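Local structure of L-lysine 6-oxidase (Marinomonas mediterranea, 3WEU) at residues 134-139 with 483-488; 159-164 with 473-478; 200-205 with 508-513; 246-251 with 449-454. The protein oxidises L-lysine at its epsilon-amino group using a built-in cysteine tryptophylquinone cofactor, releasing ammonium and the hydrogen peroxide that gives this secreted enzyme its antibacterial activity. One frame throughout, in Å; residues are numbered along the deposited sequence.

Contact 1 (134-139 with 483-488)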
loop_
_atom_site.group_PDB
_atom_site.type_symbol
_atom_site.label_atom_id
_atom_site.label_comp_id
_atom_site.label_asym_id
_atom_site.label_seq_id
_atom_site.Cartn_x
_atom_site.Cartn_y
_atom_site.Cartn_z
ATOM N N SER A 134 25.075 6.167 -14.523
ATOM C CA SER A 134 24.991 6.990 -13.333
ATOM C C SER A 134 24.262 6.220 -12.200
ATOM O O SER A 134 24.251 6.609 -11.044
ATOM C CB SER A 134 24.362 8.348 -13.658
ATOM O OG SER A 134 22.985 8.136 -13.738
ATOM N N LEU A 135 23.697 5.088 -12.554
ATOM C CA LEU A 135 23.073 4.212 -11.565
ATOM C C LEU A 135 24.123 3.483 -10.696
ATOM O O LEU A 135 23.795 3.035 -9.582
ATOM C CB LEU A 135 22.161 3.178 -12.275
ATOM C CG LEU A 135 20.867 3.758 -12.878
ATOM C CD1 LEU A 135 20.204 2.665 -13.735
ATOM C CD2 LEU A 135 19.948 4.249 -11.760
ATOM N N ILE A 136 25.346 3.382 -11.221
ATOM C CA ILE A 136 26.431 2.714 -10.584
ATOM C C ILE A 136 26.869 3.615 -9.446
ATOM O O ILE A 136 26.876 4.855 -9.570
ATOM C CB ILE A 136 27.637 2.555 -11.528
ATOM C CG1 ILE A 136 27.219 1.768 -12.760
ATOM C CG2 ILE A 136 28.854 1.890 -10.874
ATOM C CD1 ILE A 136 28.291 1.557 -13.757
ATOM N N ILE A 137 27.253 3.005 -8.321
ATOM C CA ILE A 137 27.924 3.752 -7.288
ATOM C C ILE A 137 29.393 3.534 -7.495
ATOM O O ILE A 137 29.916 2.418 -7.278
ATOM C CB ILE A 137 27.549 3.354 -5.854
ATOM C CG1 ILE A 137 26.053 3.423 -5.620
ATOM C CG2 ILE A 137 28.242 4.294 -4.842
ATOM C CD1 ILE A 137 25.616 3.076 -4.193
ATOM N N ASP A 138 30.080 4.607 -7.925
ATOM C CA ASP A 138 31.451 4.590 -8.282
ATOM C C ASP A 138 32.103 5.953 -7.926
ATOM O O ASP A 138 31.794 7.017 -8.526
ATOM C CB ASP A 138 31.568 4.329 -9.776
ATOM C CG ASP A 138 32.998 4.349 -10.280
ATOM O OD1 ASP A 138 33.965 4.337 -9.479
ATOM O OD2 ASP A 138 33.186 4.312 -11.527
ATOM N N LEU A 139 32.987 5.917 -6.946
ATOM C CA LEU A 139 33.583 7.117 -6.378
ATOM C C LEU A 139 35.016 7.159 -6.761
ATOM O O LEU A 139 35.767 7.984 -6.274
ATOM C CB LEU A 139 33.424 7.107 -4.878
ATOM C CG LEU A 139 31.999 6.973 -4.351
ATOM C CD1 LEU A 139 32.002 7.091 -2.830
ATOM C CD2 LEU A 139 30.997 7.973 -4.941
ATOM N N LEU A 483 32.925 3.256 -15.553
ATOM C CA LEU A 483 32.672 1.850 -15.624
ATOM C C LEU A 483 31.644 1.553 -16.682
ATOM O O LEU A 483 30.904 2.442 -17.070
ATOM C CB LEU A 483 32.157 1.333 -14.261
ATOM C CG LEU A 483 33.225 1.397 -13.169
ATOM C CD1 LEU A 483 32.562 1.080 -11.825
ATOM C CD2 LEU A 483 34.426 0.477 -13.400
ATOM N N THR A 484 31.557 0.292 -17.121
ATOM C CA THR A 484 30.683 -0.026 -18.294
ATOM C C THR A 484 29.403 -0.685 -17.784
ATOM O O THR A 484 29.442 -1.813 -17.323
ATOM C CB THR A 484 31.411 -0.924 -19.250
ATOM O OG1 THR A 484 32.808 -0.577 -19.330
ATOM C CG2 THR A 484 30.710 -0.974 -20.663
ATOM N N PRO A 485 28.277 0.030 -17.774
ATOM C CA PRO A 485 27.116 -0.526 -17.036
ATOM C C PRO A 485 26.533 -1.842 -17.597
ATOM O O PRO A 485 26.147 -2.766 -16.850
ATOM C CB PRO A 485 26.085 0.630 -17.088
ATOM C CG PRO A 485 26.543 1.513 -18.228
ATOM C CD PRO A 485 28.047 1.449 -18.148
ATOM N N GLU A 486 26.560 -1.992 -18.910
ATOM C CA GLU A 486 25.878 -3.115 -19.528
ATOM C C GLU A 486 26.811 -4.277 -19.800
ATOM O O GLU A 486 26.362 -5.318 -20.224
ATOM C CB GLU A 486 25.111 -2.664 -20.805
ATOM C CG GLU A 486 25.902 -2.003 -21.863
ATOM C CD GLU A 486 26.098 -0.510 -21.544
ATOM O OE1 GLU A 486 25.181 0.389 -21.785
ATOM O OE2 GLU A 486 27.194 -0.270 -21.027
ATOM N N ARG A 487 28.104 -4.146 -19.515
ATOM C CA ARG A 487 29.082 -5.153 -19.880
ATOM C C ARG A 487 28.976 -6.388 -18.964
ATOM O O ARG A 487 29.116 -6.265 -17.736
ATOM C CB ARG A 487 30.508 -4.613 -19.784
ATOM C CG ARG A 487 31.587 -5.610 -20.082
ATOM C CD ARG A 487 32.977 -5.005 -20.089
ATOM N NE ARG A 487 34.026 -5.963 -20.392
ATOM C CZ ARG A 487 34.531 -6.801 -19.489
ATOM N NH1 ARG A 487 34.032 -6.763 -18.237
ATOM N NH2 ARG A 487 35.479 -7.663 -19.803
ATOM N N ASP A 488 28.762 -7.546 -19.569
ATOM C CA ASP A 488 28.853 -8.817 -18.862
ATOM C C ASP A 488 30.237 -9.416 -19.034
ATOM O O ASP A 488 30.627 -9.893 -20.081
ATOM C CB ASP A 488 27.806 -9.775 -19.370
ATOM C CG ASP A 488 27.718 -11.053 -18.518
ATOM O OD1 ASP A 488 28.578 -11.237 -17.625
ATOM O OD2 ASP A 488 26.793 -11.836 -18.730
HETATM O O HOH W 1 31.270 4.540 -13.480
#

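Contact 2 (159-164 with 473-478)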
loop_
_atom_site.group_PDB
_atom_site.type_symbol
_atom_site.label_atom_id
_atom_site.label_comp_id
_atom_site.label_asym_id
_atom_site.label_seq_id
_atom_site.Cartn_x
_atom_site.Cartn_y
_atom_site.Cartn_z
ATOM N N PRO A 159 38.889 11.772 -6.497
ATOM C CA PRO A 159 39.971 12.466 -7.193
ATOM C C PRO A 159 39.531 13.250 -8.448
ATOM O O PRO A 159 38.613 12.840 -9.148
ATOM C CB PRO A 159 40.945 11.366 -7.578
ATOM C CG PRO A 159 40.383 10.101 -7.014
ATOM C CD PRO A 159 39.021 10.313 -6.503
ATOM N N GLU A 160 40.173 14.393 -8.702
ATOM C CA GLU A 160 39.841 15.224 -9.879
ATOM C C GLU A 160 40.094 14.462 -11.195
ATOM O O GLU A 160 39.430 14.681 -12.172
ATOM C CB GLU A 160 40.675 16.528 -9.855
ATOM C CG GLU A 160 40.227 17.485 -8.791
ATOM C CD GLU A 160 40.988 18.806 -8.848
ATOM O OE1 GLU A 160 41.467 19.183 -9.946
ATOM O OE2 GLU A 160 41.107 19.459 -7.793
ATOM N N THR A 161 41.056 13.548 -11.214
ATOM C CA THR A 161 41.297 12.735 -12.415
ATOM C C THR A 161 40.215 11.683 -12.746
ATOM O O THR A 161 40.323 11.030 -13.791
ATOM C CB THR A 161 42.641 12.026 -12.325
ATOM O OG1 THR A 161 42.693 11.275 -11.096
ATOM C CG2 THR A 161 43.797 13.074 -12.350
ATOM N N TYR A 162 39.257 11.485 -11.828
ATOM C CA TYR A 162 38.187 10.521 -11.996
ATOM C C TYR A 162 36.989 11.260 -12.540
ATOM O O TYR A 162 36.201 11.889 -11.824
ATOM C CB TYR A 162 37.863 9.703 -10.687
ATOM C CG TYR A 162 37.196 8.376 -11.090
ATOM C CD1 TYR A 162 35.832 8.203 -11.015
ATOM C CD2 TYR A 162 37.930 7.349 -11.573
ATOM C CE1 TYR A 162 35.217 7.018 -11.446
ATOM C CE2 TYR A 162 37.347 6.185 -12.010
ATOM C CZ TYR A 162 35.999 6.001 -11.944
ATOM O OH TYR A 162 35.458 4.816 -12.380
ATOM N N LEU A 163 36.815 11.150 -13.842
ATOM C CA LEU A 163 35.939 12.051 -14.526
ATOM C C LEU A 163 34.474 11.682 -14.381
ATOM O O LEU A 163 33.600 12.554 -14.538
ATOM C CB LEU A 163 36.331 12.111 -16.012
ATOM C CG LEU A 163 37.727 12.609 -16.299
ATOM C CD1 LEU A 163 37.986 12.705 -17.834
ATOM C CD2 LEU A 163 37.909 13.948 -15.600
ATOM N N HIS A 164 34.172 10.420 -14.083
ATOM C CA HIS A 164 32.765 10.012 -14.078
ATOM C C HIS A 164 32.323 9.289 -12.813
ATOM O O HIS A 164 31.931 8.129 -12.874
ATOM C CB HIS A 164 32.444 9.116 -15.246
ATOM C CG HIS A 164 32.511 9.819 -16.537
ATOM N ND1 HIS A 164 33.598 9.709 -17.365
ATOM C CD2 HIS A 164 31.657 10.686 -17.124
ATOM C CE1 HIS A 164 33.399 10.463 -18.429
ATOM N NE2 HIS A 164 32.239 11.077 -18.300
ATOM N N GLN A 473 41.056 -4.072 -18.090
ATOM C CA GLN A 473 41.647 -2.694 -18.075
ATOM C C GLN A 473 42.249 -2.255 -16.765
ATOM O O GLN A 473 42.509 -3.024 -15.841
ATOM C CB GLN A 473 40.568 -1.647 -18.447
ATOM C CG GLN A 473 39.657 -1.928 -19.631
ATOM C CD GLN A 473 39.975 -1.063 -20.839
ATOM O OE1 GLN A 473 41.077 -0.572 -20.985
ATOM N NE2 GLN A 473 38.999 -0.859 -21.697
ATOM N N ASP A 474 42.391 -0.938 -16.621
ATOM C CA ASP A 474 43.274 -0.396 -15.610
ATOM C C ASP A 474 42.858 1.018 -15.243
ATOM O O ASP A 474 41.861 1.579 -15.769
ATOM C CB ASP A 474 44.710 -0.416 -16.119
ATOM C CG ASP A 474 44.920 0.560 -17.293
ATOM O OD1 ASP A 474 44.044 1.406 -17.635
ATOM O OD2 ASP A 474 45.990 0.462 -17.890
ATOM N N LYS A 475 43.551 1.563 -14.227
ATOM C CA LYS A 475 43.150 2.808 -13.620
ATOM C C LYS A 475 43.022 3.911 -14.702
ATOM O O LYS A 475 42.033 4.634 -14.754
ATOM C CB LYS A 475 44.170 3.242 -12.528
ATOM C CG LYS A 475 43.976 4.663 -12.079
ATOM C CD LYS A 475 44.868 5.013 -10.882
ATOM C CE LYS A 475 44.510 6.373 -10.295
ATOM N NZ LYS A 475 44.687 7.490 -11.295
ATOM N N ALA A 476 43.995 4.015 -15.583
ATOM C CA ALA A 476 43.961 5.136 -16.603
ATOM C C ALA A 476 42.686 5.047 -17.481
ATOM O O ALA A 476 41.997 6.064 -17.769
ATOM C CB ALA A 476 45.219 5.092 -17.455
ATOM N N TYR A 477 42.296 3.810 -17.830
ATOM C CA TYR A 477 41.053 3.616 -18.610
ATOM C C TYR A 477 39.840 4.138 -17.867
ATOM O O TYR A 477 39.046 4.955 -18.359
ATOM C CB TYR A 477 40.893 2.141 -19.061
ATOM C CG TYR A 477 39.536 1.955 -19.661
ATOM C CD1 TYR A 477 39.301 2.185 -21.014
ATOM C CD2 TYR A 477 38.453 1.616 -18.867
ATOM C CE1 TYR A 477 38.009 2.104 -21.526
ATOM C CE2 TYR A 477 37.181 1.513 -19.370
ATOM C CZ TYR A 477 36.952 1.745 -20.710
ATOM O OH TYR A 477 35.641 1.681 -21.183
ATOM N N PHE A 478 39.654 3.701 -16.617
ATOM C CA PHE A 478 38.478 4.089 -15.899
ATOM C C PHE A 478 38.443 5.544 -15.513
ATOM O O PHE A 478 37.321 6.133 -15.411
ATOM C CB PHE A 478 38.267 3.177 -14.653
ATOM C CG PHE A 478 38.121 1.720 -15.006
ATOM C CD1 PHE A 478 37.017 1.277 -15.770
ATOM C CD2 PHE A 478 39.004 0.802 -14.534
ATOM C CE1 PHE A 478 36.895 -0.031 -16.142
ATOM C CE2 PHE A 478 38.868 -0.533 -14.865
ATOM C CZ PHE A 478 37.818 -0.944 -15.681
HETATM O O HOH W 2 35.786 8.035 -14.434
#

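Contact 3 (200-205 with 508-513)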
loop_
_atom_site.group_PDB
_atom_site.type_symbol
_atom_site.label_atom_id
_atom_site.label_comp_id
_atom_site.label_asym_id
_atom_site.label_seq_id
_atom_site.Cartn_x
_atom_site.Cartn_y
_atom_site.Cartn_z
ATOM N N GLY A 200 26.418 -0.357 5.824
ATOM C CA GLY A 200 25.086 -0.900 5.829
ATOM C C GLY A 200 23.985 -0.000 5.276
ATOM O O GLY A 200 22.781 -0.300 5.419
ATOM N N PHE A 201 24.394 1.112 4.648
ATOM C CA PHE A 201 23.473 2.001 3.925
ATOM C C PHE A 201 22.519 1.209 3.024
ATOM O O PHE A 201 22.929 0.322 2.261
ATOM C CB PHE A 201 24.277 2.978 3.029
ATOM C CG PHE A 201 23.414 3.900 2.217
ATOM C CD1 PHE A 201 22.878 3.521 1.011
ATOM C CD2 PHE A 201 23.130 5.176 2.722
ATOM C CE1 PHE A 201 22.018 4.412 0.307
ATOM C CE2 PHE A 201 22.287 6.031 2.034
ATOM C CZ PHE A 201 21.750 5.652 0.840
ATOM N N ALA A 202 21.256 1.552 3.082
ATOM C CA ALA A 202 20.255 0.942 2.159
ATOM C C ALA A 202 19.058 1.892 2.166
ATOM O O ALA A 202 18.354 2.052 3.180
ATOM C CB ALA A 202 19.866 -0.454 2.618
ATOM N N GLY A 203 18.922 2.566 1.019
ATOM C CA GLY A 203 17.880 3.584 0.807
ATOM C C GLY A 203 17.485 3.703 -0.651
ATOM O O GLY A 203 18.187 3.225 -1.582
ATOM N N GLY A 204 16.357 4.374 -0.849
ATOM C CA GLY A 204 15.877 4.601 -2.204
ATOM C C GLY A 204 14.613 5.478 -2.238
ATOM O O GLY A 204 14.122 5.997 -1.189
ATOM N N ASN A 205 14.091 5.644 -3.449
ATOM C CA ASN A 205 13.027 6.644 -3.662
ATOM C C ASN A 205 11.689 6.076 -4.001
ATOM O O ASN A 205 10.789 6.831 -4.275
ATOM C CB ASN A 205 13.490 7.656 -4.701
ATOM C CG ASN A 205 14.667 8.476 -4.218
ATOM O OD1 ASN A 205 14.719 8.909 -3.046
ATOM N ND2 ASN A 205 15.632 8.685 -5.099
ATOM N N PRO A 508 18.329 -3.655 -2.420
ATOM C CA PRO A 508 19.431 -3.835 -1.495
ATOM C C PRO A 508 19.563 -5.288 -0.977
ATOM O O PRO A 508 18.614 -6.059 -1.034
ATOM C CB PRO A 508 19.064 -2.933 -0.340
ATOM C CG PRO A 508 17.603 -3.064 -0.286
ATOM C CD PRO A 508 17.132 -3.196 -1.715
ATOM N N TRP A 509 20.753 -5.602 -0.456
ATOM C CA TRP A 509 21.110 -6.969 0.011
ATOM C C TRP A 509 20.200 -7.486 1.078
ATOM O O TRP A 509 19.969 -8.696 1.172
ATOM C CB TRP A 509 22.523 -7.023 0.526
ATOM C CG TRP A 509 22.764 -6.221 1.762
ATOM C CD1 TRP A 509 23.208 -4.952 1.825
ATOM C CD2 TRP A 509 22.604 -6.666 3.105
ATOM N NE1 TRP A 509 23.316 -4.546 3.126
ATOM C CE2 TRP A 509 22.911 -5.576 3.942
ATOM C CE3 TRP A 509 22.206 -7.870 3.681
ATOM C CZ2 TRP A 509 22.942 -5.689 5.308
ATOM C CZ3 TRP A 509 22.156 -7.949 5.044
ATOM C CH2 TRP A 509 22.530 -6.872 5.844
ATOM N N GLN A 510 19.635 -6.596 1.861
ATOM C CA GLN A 510 18.730 -7.040 2.966
ATOM C C GLN A 510 17.545 -7.852 2.420
ATOM O O GLN A 510 16.955 -8.609 3.154
ATOM C CB GLN A 510 18.269 -5.884 3.834
ATOM C CG GLN A 510 19.323 -5.191 4.656
ATOM C CD GLN A 510 19.999 -4.013 3.927
ATOM O OE1 GLN A 510 19.913 -3.867 2.684
ATOM N NE2 GLN A 510 20.640 -3.158 4.698
ATOM N N ALA A 511 17.221 -7.759 1.109
ATOM C CA ALA A 511 16.265 -8.709 0.502
ATOM C C ALA A 511 16.817 -10.120 0.429
ATOM O O ALA A 511 16.108 -11.055 0.672
ATOM C CB ALA A 511 15.885 -8.264 -0.912
ATOM N N ASP A 512 18.073 -10.297 0.032
ATOM C CA ASP A 512 18.643 -11.652 -0.005
ATOM C C ASP A 512 18.578 -12.199 1.432
ATOM O O ASP A 512 18.230 -13.352 1.614
ATOM C CB ASP A 512 20.059 -11.705 -0.560
ATOM C CG ASP A 512 20.123 -11.491 -2.060
ATOM O OD1 ASP A 512 19.151 -11.944 -2.765
ATOM O OD2 ASP A 512 21.181 -10.962 -2.518
ATOM N N PHE A 513 18.894 -11.355 2.431
ATOM C CA PHE A 513 18.928 -11.762 3.829
ATOM C C PHE A 513 17.537 -12.151 4.285
ATOM O O PHE A 513 17.347 -13.236 4.861
ATOM C CB PHE A 513 19.533 -10.632 4.666
ATOM C CG PHE A 513 19.801 -10.950 6.160
ATOM C CD1 PHE A 513 19.983 -12.176 6.639
ATOM C CD2 PHE A 513 19.976 -9.908 7.032
ATOM C CE1 PHE A 513 20.323 -12.417 7.989
ATOM C CE2 PHE A 513 20.319 -10.119 8.368
ATOM C CZ PHE A 513 20.471 -11.404 8.837
HETATM O O HOH W 3 24.338 -2.011 2.717
#

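Contact 4 (246-251 with 449-454)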
loop_
_atom_site.group_PDB
_atom_site.type_symbol
_atom_site.label_atom_id
_atom_site.label_comp_id
_atom_site.label_asym_id
_atom_site.label_seq_id
_atom_site.Cartn_x
_atom_site.Cartn_y
_atom_site.Cartn_z
ATOM N N VAL A 246 32.996 -6.955 -0.683
ATOM C CA VAL A 246 32.329 -6.595 0.552
ATOM C C VAL A 246 30.982 -7.386 0.655
ATOM O O VAL A 246 30.200 -7.433 -0.316
ATOM C CB VAL A 246 32.040 -5.121 0.670
ATOM C CG1 VAL A 246 31.404 -4.843 2.029
ATOM C CG2 VAL A 246 33.306 -4.328 0.541
ATOM N N GLY A 247 30.817 -8.083 1.774
ATOM C CA GLY A 247 29.576 -8.748 2.085
ATOM C C GLY A 247 28.852 -8.159 3.253
ATOM O O GLY A 247 29.419 -7.388 4.082
ATOM N N SER A 248 27.649 -8.625 3.423
ATOM C CA SER A 248 26.853 -8.280 4.597
ATOM C C SER A 248 27.414 -9.078 5.794
ATOM O O SER A 248 28.322 -9.902 5.623
ATOM C CB SER A 248 25.385 -8.575 4.332
ATOM O OG SER A 248 25.156 -9.939 4.024
ATOM N N PRO A 249 27.006 -8.756 7.029
ATOM C CA PRO A 249 27.700 -9.406 8.134
ATOM C C PRO A 249 27.630 -10.944 8.146
ATOM O O PRO A 249 26.651 -11.526 7.655
ATOM C CB PRO A 249 27.035 -8.838 9.352
ATOM C CG PRO A 249 26.477 -7.493 8.906
ATOM C CD PRO A 249 26.005 -7.814 7.501
ATOM N N ASP A 250 28.688 -11.556 8.675
ATOM C CA ASP A 250 28.699 -13.002 8.932
ATOM C C ASP A 250 28.159 -13.177 10.341
ATOM O O ASP A 250 28.923 -12.978 11.372
ATOM C CB ASP A 250 30.102 -13.580 8.793
ATOM C CG ASP A 250 30.152 -15.102 8.929
ATOM O OD1 ASP A 250 29.127 -15.723 9.341
ATOM O OD2 ASP A 250 31.232 -15.659 8.616
ATOM N N PHE A 251 26.890 -13.611 10.424
ATOM C CA PHE A 251 26.257 -13.728 11.743
ATOM C C PHE A 251 26.511 -15.055 12.475
ATOM O O PHE A 251 26.049 -15.233 13.609
ATOM C CB PHE A 251 24.731 -13.478 11.631
ATOM C CG PHE A 251 24.362 -12.037 11.362
ATOM C CD1 PHE A 251 24.384 -11.120 12.391
ATOM C CD2 PHE A 251 23.945 -11.623 10.123
ATOM C CE1 PHE A 251 23.996 -9.832 12.213
ATOM C CE2 PHE A 251 23.527 -10.300 9.919
ATOM C CZ PHE A 251 23.565 -9.416 10.961
ATOM N N PRO A 449 20.221 -15.855 -5.191
ATOM C CA PRO A 449 21.512 -15.747 -5.803
ATOM C C PRO A 449 22.677 -16.175 -4.963
ATOM O O PRO A 449 23.769 -16.358 -5.465
ATOM C CB PRO A 449 21.634 -14.227 -6.018
ATOM C CG PRO A 449 20.857 -13.589 -4.971
ATOM C CD PRO A 449 19.732 -14.550 -4.691
ATOM N N GLY A 450 22.477 -16.198 -3.662
ATOM C CA GLY A 450 23.573 -16.369 -2.759
ATOM C C GLY A 450 23.616 -15.308 -1.725
ATOM O O GLY A 450 22.619 -14.618 -1.521
ATOM N N ILE A 451 24.769 -15.151 -1.081
ATOM C CA ILE A 451 24.902 -14.095 -0.027
ATOM C C ILE A 451 25.970 -13.114 -0.471
ATOM O O ILE A 451 25.631 -12.019 -0.914
ATOM C CB ILE A 451 25.244 -14.694 1.340
ATOM C CG1 ILE A 451 24.067 -15.533 1.863
ATOM C CG2 ILE A 451 25.599 -13.609 2.330
ATOM C CD1 ILE A 451 22.819 -14.772 2.127
ATOM N N GLU A 452 27.230 -13.532 -0.525
ATOM C CA GLU A 452 28.250 -12.577 -0.954
ATOM C C GLU A 452 28.290 -12.337 -2.504
ATOM O O GLU A 452 28.523 -11.190 -2.961
ATOM C CB GLU A 452 29.611 -12.947 -0.440
ATOM C CG GLU A 452 29.677 -12.961 1.130
ATOM C CD GLU A 452 29.248 -14.299 1.757
ATOM O OE1 GLU A 452 28.878 -15.276 1.008
ATOM O OE2 GLU A 452 29.269 -14.365 3.019
ATOM N N MET A 453 28.195 -13.449 -3.229
ATOM C CA MET A 453 28.474 -13.530 -4.632
ATOM C C MET A 453 27.577 -14.583 -5.232
ATOM O O MET A 453 27.012 -15.410 -4.500
ATOM C CB MET A 453 29.920 -13.847 -4.859
ATOM C CG MET A 453 30.855 -12.640 -4.616
ATOM S SD MET A 453 32.571 -13.185 -4.530
ATOM C CE MET A 453 32.744 -13.469 -2.789
ATOM N N THR A 454 27.440 -14.570 -6.562
ATOM C CA THR A 454 26.567 -15.559 -7.190
ATOM C C THR A 454 27.343 -16.309 -8.284
ATOM O O THR A 454 28.576 -16.309 -8.299
ATOM C CB THR A 454 25.254 -14.966 -7.645
ATOM O OG1 THR A 454 24.302 -15.980 -8.000
ATOM C CG2 THR A 454 25.468 -13.990 -8.808
HETATM O O HOH W 4 27.921 -9.062 -1.308
HETATM O O HOH W 5 26.775 -10.134 1.128
#

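Contact 1 (134-139 with 483-488)
I136 is the first residue of 134-139 to touch the other segment, and it does so with the end of its longer branch. CG1 lies anti to the carbonyl carbon (chi1 -59°) and the chain then runs straight on, which carries CD1 into the angle between L483 and P485. There CD1 lies 3.9 Å from L483 CB and 4.1 Å from P485 CB, while the shorter branch, CG2, packs 3.9 Å from L483 CD1. Two residues on, D138 also points toward 483-488. The anti placement of its CG relative to the backbone N (chi1 178°) lays the carboxylate alongside L483: D138 OD2 is 3.3 Å from both CG and CD1 of L483. This buried carboxylate is well supplied with donors. A water gives a hydrogen bond of 2.7 Å to D138 OD2 and accepts one of 2.9 Å from L483 N, linking the two segments where they make no direct polar bond. OD2 is also hydrogen-bonded to Y162 OH, and OD1 to H88 NE2 and G140 N, so the group is fixed from several directions while its flank rests on L483. L483 also packs on A90 of strand 80-91 and F478 of helix 475-481, and P485 packs on R132 and Q133 of helix 129-134. The contact thus wedges the loop between helices 475-481 and 489-492 against the start of strand 137-145.

Contact 2 (159-164 with 473-478)
The side chains of Y162 and F478 run alongside each other in the same direction, yet their rings do not stack. The tyrosine ring comes up to the backbone carbonyl and CB of F478: Y162 CE2 is 3.4 Å from F478 O, which the ring meets obliquely, and Y162 OH is 4.0 Å from F478 CB. The torsions explain the pairing. Y162 has CG anti to its own N (chi1 -156°), sending the ring across to the helix. In F478, CG is instead anti to the carbonyl carbon, which leads its ring off and leaves CB to face the tyrosine. A water completes the arrangement: it accepts from H164 N and donates to F478 O at 2.6 Å. The same water lies over the centre of the Y162 ring, its oxygen 3.1 Å above the ring plane. The phenol thus has a bridging water on one face and the carbonyl of F478 close by, while its hydroxyl is bonded to D138. At the more open end, T161 OG1 and K475 NZ approach only to 4.3 Å, the ammonium being paired with D479. The turn of helix that presents F478 begins with D474 as N-cap; its OD1 takes Y477 N almost end-on (3.0 Å, 162°). Around the contact, the H88 ring stands perpendicular to that of Y162, P141 of strand 137-145 touches both Y162 and K475, and a backbone hydrogen bond between L163 and D479 ties the loop between strands 150-154 and 174-175 to helix 475-481.

Contact 3 (200-205 with 508-513)
Strand 202-204, the middle strand of a small three-stranded antiparallel sheet, and the residues leading into it meet helix 510-515 and the residues just before it, with A202 against P508 and Q510. The alanine methyl does most of the touching: A202 CB is 3.9 Å from P508 CB and sits beside the amide of Q510, at 3.4 Å from OE1 and 3.5 Å from NE2. Q510 starts with CG beside its backbone N and then bends sharply at chi2 (90°), which folds the amide back so that Q510 CD lies 3.3 Å above the W509 indole, toward the rim. One face of the amide thus lies on the indole, and the methyl meets its O/N end obliquely. NE2 comes to 3.6 Å from G200 O, a loose approach, whereas OE1 is buried here with no polar partner in the model. The indole makes the polar link by its edge: a water in the ring plane accepts from W509 NE1 at 2.8 Å and donates to F201 O, also at 2.8 Å. P508 follows a cis peptide bond, and its O accepts a hydrogen bond from A511 N; the backbone N of W509 is hydrogen-bonded to D219 OD2. With P508 also resting on W217 and D219 of the neighbouring strand, this is the N-terminal end of a helix docked on one side of a short antiparallel sheet.

Contact 4 (246-251 with 449-454)
I451 and E452 are the residues of 449-454 that touch G247 and S248, and the loop around them is drawn into a tight curve. At its start P449, which follows a cis peptide bond, offers its O to T454 OG1 at 2.6 Å, in the carbonyl plane on a lone pair, so the two ends of the segment are tied together. G450 N makes a weak hydrogen bond to O6 of the tryptophylquinone at position 581, which places this loop beside the cofactor. I451 then brings its CG2 branch, anti to the backbone N, to 4.1 Å from S248 OG. Its carbonyl works through a water, which gives I451 O a weak bond and accepts from S248 N at 2.9 Å. E452 lies against the strand end, its CG 4.3 Å from G247 CA, an approach possible because G247 has no side chain on the side that faces E452. The E452 carboxylate is gripped beyond the contact: OE2 forms a salt bridge with R13 and takes a bond from Q584 NE2, and OE1 takes one from V443 N. R13 also bonds S248 O, so one arginine holds both segments. A second water donates to E452 O at 2.8 Å and to V246 O at 3.0 Å, giving a second bridge between the two backbones. Within the large mixed sheet, strand 237-247 runs between 4-13 and 223-232, with G247 bonded to A12 and L14; the loop between helix 433-439 and strand 468-469 closes over its end.

In the fold
From the N terminus the chain passes 134-139, 159-164, 200-205 and 246-251 in turn before any loop is closed. Contact 4 closes the first, after 197 intervening residues, when 449-454 returns to the end of strand 237-247. Contact 2 then closes round it, and contact 1 round both. Contact 3 encloses contact 4 but crosses contacts 1 and 2, because 200-205 starts inside their loops and 508-513 ends beyond them. Contacts 1 and 2 touch and anchor helix 475-481 and its following loop beside strand 137-145; contacts 3 and 4 touch near W509 and F251. In contacts 1 to 3, N-terminal-family segments meet C-terminal-family ones.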